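Local atomic coordinates of xylulokinase (Brucella ovis, PDB entry 5VM1), a protein that probably phosphorylates D-xylulose to D-xylulose 5-phosphate at the expense of ATP, as a sugar kinase of the FGGY family. Residues 54-59 with 162-167; 128-133 with 285-290; 334-339 with 356-361. One frame throughout, in Å; residues are numbered along the deposited sequence.

Contact 1: residues 54-59 with 162-167; sequences AQWIKA and KDYLRL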
# COMPACT_ATOMS: atom_id res chain seq x y z
N ALA A 54 0.49 0.80 22.09
CA ALA A 54 0.98 -0.28 22.95
C ALA A 54 0.65 -1.64 22.37
O ALA A 54 1.45 -2.57 22.50
CB ALA A 54 0.42 -0.17 24.36
N GLN A 55 -0.50 -1.76 21.71
CA GLN A 55 -0.87 -3.06 21.15
C GLN A 55 0.12 -3.48 20.07
O GLN A 55 0.48 -4.66 19.99
CB GLN A 55 -2.29 -3.01 20.59
CG GLN A 55 -3.24 -3.98 21.26
CD GLN A 55 -3.46 -3.67 22.73
OE1 GLN A 55 -3.65 -2.51 23.11
NE2 GLN A 55 -3.44 -4.70 23.57
N TRP A 56 0.60 -2.51 19.28
CA TRP A 56 1.65 -2.80 18.30
C TRP A 56 2.86 -3.46 18.95
O TRP A 56 3.36 -4.48 18.47
CB TRP A 56 2.11 -1.51 17.62
CG TRP A 56 1.08 -0.78 16.87
CD1 TRP A 56 -0.11 -1.27 16.40
CD2 TRP A 56 1.12 0.61 16.49
NE1 TRP A 56 -0.81 -0.27 15.76
CE2 TRP A 56 -0.09 0.89 15.80
CE3 TRP A 56 2.04 1.65 16.68
CZ2 TRP A 56 -0.38 2.16 15.29
CZ3 TRP A 56 1.74 2.91 16.18
CH2 TRP A 56 0.55 3.15 15.50
N ILE A 57 3.32 -2.91 20.08
CA ILE A 57 4.50 -3.45 20.74
C ILE A 57 4.22 -4.85 21.33
O ILE A 57 5.06 -5.75 21.22
CB ILE A 57 5.01 -2.44 21.78
CG1 ILE A 57 5.41 -1.15 21.03
CG2 ILE A 57 6.17 -3.01 22.57
CD1 ILE A 57 6.08 -0.11 21.91
N LYS A 58 3.07 -5.05 21.97
CA LYS A 58 2.76 -6.38 22.48
C LYS A 58 2.70 -7.40 21.34
O LYS A 58 3.15 -8.54 21.48
CB LYS A 58 1.46 -6.37 23.29
N ALA A 59 2.12 -7.00 20.20
CA ALA A 59 2.04 -7.90 19.06
C ALA A 59 3.42 -8.19 18.48
O ALA A 59 3.74 -9.33 18.14
CB ALA A 59 1.13 -7.30 17.98
N LYS A 162 5.15 2.53 11.82
CA LYS A 162 6.41 1.79 11.83
C LYS A 162 7.51 2.59 12.51
O LYS A 162 8.46 2.01 13.05
CB LYS A 162 6.84 1.36 10.42
CG LYS A 162 7.62 2.39 9.65
CD LYS A 162 8.23 1.78 8.41
CE LYS A 162 9.13 2.78 7.70
NZ LYS A 162 8.65 4.20 7.84
N ASP A 163 7.41 3.93 12.46
CA ASP A 163 8.39 4.79 13.10
C ASP A 163 8.19 4.87 14.62
O ASP A 163 9.13 5.21 15.34
CB ASP A 163 8.38 6.16 12.43
CG ASP A 163 8.63 6.09 10.89
OD1 ASP A 163 9.43 5.23 10.42
OD2 ASP A 163 8.05 6.92 10.15
N TYR A 164 6.97 4.65 15.13
CA TYR A 164 6.81 4.47 16.57
C TYR A 164 7.44 3.16 17.02
O TYR A 164 7.94 3.04 18.15
CB TYR A 164 5.34 4.48 16.99
CG TYR A 164 5.18 4.36 18.50
CD1 TYR A 164 5.26 5.49 19.32
CD2 TYR A 164 4.97 3.13 19.11
CE1 TYR A 164 5.13 5.39 20.71
CE2 TYR A 164 4.84 3.02 20.51
CZ TYR A 164 4.92 4.15 21.30
OH TYR A 164 4.79 4.06 22.68
N LEU A 165 7.30 2.13 16.19
CA LEU A 165 7.96 0.88 16.48
C LEU A 165 9.48 1.07 16.49
O LEU A 165 10.18 0.51 17.34
CB LEU A 165 7.49 -0.17 15.48
CG LEU A 165 7.61 -1.64 15.89
CD1 LEU A 165 6.74 -2.02 17.08
CD2 LEU A 165 7.28 -2.49 14.69
N ARG A 166 10.01 1.88 15.56
CA ARG A 166 11.44 2.16 15.54
C ARG A 166 11.86 2.93 16.78
O ARG A 166 13.01 2.78 17.25
CB ARG A 166 11.83 2.93 14.27
CG ARG A 166 13.34 3.26 14.16
CD ARG A 166 13.61 4.61 13.50
NE ARG A 166 12.86 4.72 12.24
CZ ARG A 166 13.14 4.04 11.12
NH1 ARG A 166 12.36 4.22 10.05
NH2 ARG A 166 14.17 3.21 11.05
N LEU A 167 10.98 3.78 17.30
CA LEU A 167 11.29 4.52 18.53
C LEU A 167 11.46 3.56 19.69
O LEU A 167 12.37 3.71 20.50
CB LEU A 167 10.17 5.51 18.85
CG LEU A 167 10.31 6.32 20.13
CD1 LEU A 167 11.53 7.23 20.10
CD2 LEU A 167 9.04 7.10 20.39

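Contact 2: residues 128-133 with 285-290; sequences TGNIVF and HAFCHA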
# COMPACT_ATOMS: atom_id res chain seq x y z
N THR A 128 3.15 18.25 -2.47
CA THR A 128 3.12 16.81 -2.27
C THR A 128 2.91 16.02 -3.56
O THR A 128 3.26 14.84 -3.60
CB THR A 128 2.00 16.38 -1.31
OG1 THR A 128 0.74 16.43 -1.99
CG2 THR A 128 1.92 17.23 -0.05
N GLY A 129 2.33 16.63 -4.59
CA GLY A 129 1.93 15.91 -5.79
C GLY A 129 0.74 14.98 -5.64
O GLY A 129 0.47 14.18 -6.54
N ASN A 130 -0.01 15.07 -4.53
CA ASN A 130 -1.10 14.15 -4.26
C ASN A 130 -2.34 14.89 -3.77
O ASN A 130 -2.26 15.99 -3.20
CB ASN A 130 -0.71 13.08 -3.21
CG ASN A 130 0.48 12.22 -3.66
OD1 ASN A 130 0.33 11.33 -4.48
ND2 ASN A 130 1.66 12.47 -3.08
N ILE A 131 -3.49 14.26 -3.98
CA ILE A 131 -4.72 14.69 -3.33
C ILE A 131 -4.59 14.50 -1.82
O ILE A 131 -3.95 13.55 -1.35
CB ILE A 131 -5.89 13.88 -3.91
CG1 ILE A 131 -6.13 14.24 -5.38
CG2 ILE A 131 -7.16 14.07 -3.06
CD1 ILE A 131 -7.11 13.32 -6.10
N VAL A 132 -5.19 15.41 -1.06
CA VAL A 132 -5.23 15.29 0.40
C VAL A 132 -6.51 14.54 0.76
O VAL A 132 -7.60 15.12 0.80
CB VAL A 132 -5.15 16.66 1.09
CG1 VAL A 132 -4.88 16.50 2.58
CG2 VAL A 132 -4.11 17.54 0.44
N PHE A 133 -6.38 13.25 0.99
CA PHE A 133 -7.50 12.47 1.48
C PHE A 133 -7.55 12.47 3.01
O PHE A 133 -6.54 12.74 3.68
CB PHE A 133 -7.42 11.04 0.95
CG PHE A 133 -7.73 10.93 -0.49
CD1 PHE A 133 -9.04 11.00 -0.93
CD2 PHE A 133 -6.71 10.78 -1.43
CE1 PHE A 133 -9.33 10.91 -2.27
CE2 PHE A 133 -7.01 10.67 -2.78
CZ PHE A 133 -8.31 10.74 -3.20
N HIS A 285 -1.54 8.58 -7.17
CA HIS A 285 -0.60 8.92 -6.11
C HIS A 285 0.84 8.84 -6.62
O HIS A 285 1.18 7.96 -7.42
CB HIS A 285 -0.78 8.01 -4.89
CG HIS A 285 -2.07 8.26 -4.18
ND1 HIS A 285 -2.37 9.48 -3.61
CD2 HIS A 285 -3.17 7.49 -4.02
CE1 HIS A 285 -3.58 9.44 -3.09
NE2 HIS A 285 -4.09 8.24 -3.33
N ALA A 286 1.67 9.79 -6.19
CA ALA A 286 3.11 9.79 -6.49
C ALA A 286 3.85 9.99 -5.18
O ALA A 286 3.74 11.05 -4.55
CB ALA A 286 3.50 10.87 -7.50
N PHE A 287 4.61 8.98 -4.79
CA PHE A 287 5.32 8.96 -3.53
C PHE A 287 6.77 8.60 -3.79
O PHE A 287 7.10 7.97 -4.80
CB PHE A 287 4.75 7.92 -2.55
CG PHE A 287 3.34 8.17 -2.12
CD1 PHE A 287 2.92 9.42 -1.72
CD2 PHE A 287 2.43 7.11 -2.07
CE1 PHE A 287 1.60 9.62 -1.29
CE2 PHE A 287 1.12 7.31 -1.64
CZ PHE A 287 0.71 8.57 -1.25
N CYS A 288 7.63 8.95 -2.82
CA CYS A 288 8.99 8.44 -2.82
C CYS A 288 8.98 6.93 -2.65
O CYS A 288 8.11 6.36 -1.99
CB CYS A 288 9.81 9.06 -1.68
SG CYS A 288 9.85 10.87 -1.64
N HIS A 289 9.95 6.27 -3.26
CA HIS A 289 10.17 4.85 -3.04
C HIS A 289 11.06 4.66 -1.82
O HIS A 289 11.49 5.62 -1.17
CB HIS A 289 10.78 4.20 -4.27
CG HIS A 289 10.41 2.76 -4.44
ND1 HIS A 289 10.23 1.90 -3.37
CD2 HIS A 289 10.24 2.01 -5.56
CE1 HIS A 289 9.96 0.69 -3.82
NE2 HIS A 289 9.98 0.73 -5.14
N ALA A 290 11.33 3.41 -1.46
CA ALA A 290 12.24 3.16 -0.35
C ALA A 290 13.69 3.30 -0.76
O ALA A 290 14.56 3.23 0.10
CB ALA A 290 12.03 1.77 0.23

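Contact 3: residues 334-339 with 356-361; sequences GSVTFL and GSFCGL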
# COMPACT_ATOMS: atom_id res chain seq x y z
N GLY A 334 -19.66 -10.21 -23.15
CA GLY A 334 -21.03 -10.13 -23.58
C GLY A 334 -21.58 -8.72 -23.46
O GLY A 334 -20.86 -7.74 -23.27
N SER A 335 -22.91 -8.63 -23.55
CA SER A 335 -23.55 -7.32 -23.53
C SER A 335 -23.56 -6.72 -22.14
O SER A 335 -23.78 -5.51 -22.02
CB SER A 335 -24.97 -7.43 -24.08
OG SER A 335 -25.79 -8.26 -23.30
N VAL A 336 -23.29 -7.52 -21.11
CA VAL A 336 -23.26 -7.04 -19.73
C VAL A 336 -21.95 -6.32 -19.43
O VAL A 336 -20.86 -6.82 -19.74
CB VAL A 336 -23.48 -8.19 -18.74
CG1 VAL A 336 -23.44 -7.61 -17.36
CG2 VAL A 336 -24.80 -8.89 -18.98
N THR A 337 -22.05 -5.14 -18.83
CA THR A 337 -20.93 -4.34 -18.40
C THR A 337 -21.09 -4.05 -16.91
O THR A 337 -22.20 -3.77 -16.44
CB THR A 337 -20.85 -3.01 -19.21
OG1 THR A 337 -20.48 -3.29 -20.59
CG2 THR A 337 -19.87 -2.02 -18.59
N PHE A 338 -20.00 -4.13 -16.15
CA PHE A 338 -20.04 -3.84 -14.72
C PHE A 338 -19.12 -2.65 -14.42
O PHE A 338 -17.94 -2.67 -14.80
CB PHE A 338 -19.63 -5.06 -13.90
CG PHE A 338 -19.61 -4.84 -12.42
CD1 PHE A 338 -20.77 -4.70 -11.70
CD2 PHE A 338 -18.42 -4.77 -11.75
CE1 PHE A 338 -20.75 -4.50 -10.33
CE2 PHE A 338 -18.39 -4.57 -10.38
CZ PHE A 338 -19.55 -4.43 -9.68
N LEU A 339 -19.68 -1.60 -13.84
CA LEU A 339 -18.86 -0.53 -13.28
C LEU A 339 -18.61 -0.80 -11.80
O LEU A 339 -19.58 -0.84 -11.02
CB LEU A 339 -19.54 0.81 -13.44
CG LEU A 339 -19.67 1.49 -14.79
CD1 LEU A 339 -19.97 2.94 -14.48
CD2 LEU A 339 -18.42 1.39 -15.63
N GLY A 356 -21.90 1.86 -8.47
CA GLY A 356 -21.75 0.71 -9.32
C GLY A 356 -22.95 0.51 -10.22
O GLY A 356 -24.05 1.02 -9.96
N SER A 357 -22.75 -0.30 -11.25
CA SER A 357 -23.77 -0.50 -12.27
C SER A 357 -23.52 -1.78 -13.05
O SER A 357 -22.38 -2.08 -13.42
CB SER A 357 -23.78 0.67 -13.26
OG SER A 357 -24.68 0.41 -14.32
N PHE A 358 -24.60 -2.50 -13.34
CA PHE A 358 -24.66 -3.49 -14.40
C PHE A 358 -25.44 -2.87 -15.54
O PHE A 358 -26.48 -2.25 -15.32
CB PHE A 358 -25.39 -4.77 -13.96
CG PHE A 358 -24.56 -5.71 -13.16
CD1 PHE A 358 -23.56 -6.44 -13.77
CD2 PHE A 358 -24.82 -5.91 -11.81
CE1 PHE A 358 -22.77 -7.34 -13.02
CE2 PHE A 358 -24.06 -6.82 -11.06
CZ PHE A 358 -23.02 -7.53 -11.68
N CYS A 359 -24.94 -3.03 -16.77
CA CYS A 359 -25.65 -2.57 -17.96
C CYS A 359 -25.65 -3.70 -18.98
O CYS A 359 -24.92 -4.69 -18.84
CB CYS A 359 -25.05 -1.30 -18.59
SG CYS A 359 -25.45 0.21 -17.68
N GLY A 360 -26.52 -3.58 -19.96
CA GLY A 360 -26.62 -4.61 -20.96
C GLY A 360 -27.31 -5.87 -20.51
O GLY A 360 -27.10 -6.92 -21.12
N LEU A 361 -28.12 -5.81 -19.46
CA LEU A 361 -28.76 -7.01 -18.97
C LEU A 361 -29.78 -7.53 -19.96
O LEU A 361 -30.58 -6.78 -20.52
CB LEU A 361 -29.42 -6.78 -17.61
CG LEU A 361 -28.55 -6.29 -16.46
CD1 LEU A 361 -29.43 -5.94 -15.26
CD2 LEU A 361 -27.44 -7.30 -16.09

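Contact 1: residues 54-59 with 162-167
Trp56 and Ile57 of helix 53-70 meet Tyr164 and Leu165 of helix 161-170 in a helix-helix packing within the N-terminal domain of this FGGY kinase. The short axes pass 10.3 Å apart at a crossing angle of -66°, so mainly side chains bridge the gap, and no hydrogen bond joins the two segments. Tyr164 is the main bump: with CG anti to its backbone N (chi1 -177°) its ring reaches across to helix 53-70 and enters the hollow between the Trp56 indole and the Ile57 side chain. The six-membered end of the indole meets the root of the tyrosine, CZ3 of Trp56 lying 4.0 Å from Tyr164 CB, which sits at the indole edge. Farther out along the ring, the Ile57 side chain crosses that of Tyr164 at about a right angle. Leu165, one residue on, lays CD1 against Ile57, 4.3 Å from its CG1. The indole is held from its polar end too, since NE1 bonds to Gln51, while Leu39 and Thr91 pack against its side chain. Tyr164 also touches Leu93 and Val99, which places the contact beside strand 91-93. The closest touch between the helices is Ile57 CD1 to Tyr164 CE2, at 3.6 Å.

Contact 2: residues 128-133 with 285-290
Chi1 of -60° in Asn130 sets CG anti to the carbonyl carbon, and chi2 of -77° turns the amide toward His285, Ala286 and Phe287, so that the loop after helix 122-128 grips edge strand 285-288 of the C-terminal domain's mixed sheet. The amide bonds both the N-H and the C=O of one residue, Ala286. Its OD1 accepts from Ala286 N at 2.7 Å, in the carbonyl plane and on a lone pair; its ND2 donates to Ala286 O at 2.9 Å, nearly in the amide's own plane but well above that of the acceptor carbonyl. These two bonds fix the amide's rotation; His285 ND1 adds a weak third, to OD1. The loop is shaped by an ST turn, in which Thr128 OG1 accepts from Asn130 N at 3.0 Å while also bonding to Phe124 O, and by Gly129 with its positive phi. Farther along, Phe133 CE2 lies 3.7 Å from His285 CE1, the rings rim to rim with planes at 68°; Arg346 makes a cation-pi contact with Phe133. This buried interdomain joint lies near the predicted substrate-binding residue Met87, whose side chain neighbours that of Phe287. The Phe287 ring meets the Asn130 amide obliquely, its CE1 3.4 Å from ND2.

Contact 3: residues 334-339 with 356-361
Phe338 and Phe358 are matched across the strands as a non-hydrogen-bonded pair of a two-stranded antiparallel sheet, strands 337-339 and 357-359, in the C-terminal domain. On either side of them the backbone is tied by the hydrogen-bonded pairs Thr337 with Cys359 and Leu339 with Ser357, two bonds each, the shortest being Leu339 N to Ser357 O at 2.8 Å. The Phe338 side chain leaves CA with CG anti to the backbone N (chi1 178°). Its CB lies 4.0 Å from Phe358 CE1, and CG keeps a similar distance from that atom and from Ser357 O. CD1 does the closest touching: it stands over one face of the Phe358 ring, offset toward the rim, and is 3.6 Å from Phe358 CE1, with Ser357 O on the strand at a comparable distance. Farther out, CE1 passes over Phe358 CZ at 4.0 Å, and beyond the strands the side chain packs on Ala307 and Val374. The planes are inclined at 45°, an oblique pairing. Val336 CG1 continues this apolar face, 3.8 Å from Phe358 CD1. Helices 367-390 and 305-315 cover the phenylalanine face; Thr337, Leu339 and Cys359 lie on the other and meet helix 470-488. Where the strands end, Gly360 has positive phi and, lacking a side chain, lets its CA come close to Ser335 O in a CA-H...O contact. The last tie comes from a side chain: Ser335 OG donates to Gly360 O at 2.9 Å, in the carbonyl plane.

How the contacts relate
Contact 2 is the buried one and lies nearest the chain's centre; contacts 1 and 3 are partly buried and sit on opposite sides of that centre, their own centres about 46 Å apart. Contact 1 joins two helices of the N-terminal domain and contact 3 two strands of the C-terminal domain, whereas contact 2 links a loop of the former to an edge strand of the latter. No secondary-structure element is shared. The chemistry follows the place: apolar packing alone between the helices, an amide reading a strand's backbone at the domain junction, and regular backbone bonding with an aromatic face in the small sheet. Contacts 1 and 2 interleave along the chain; contact 3 follows both.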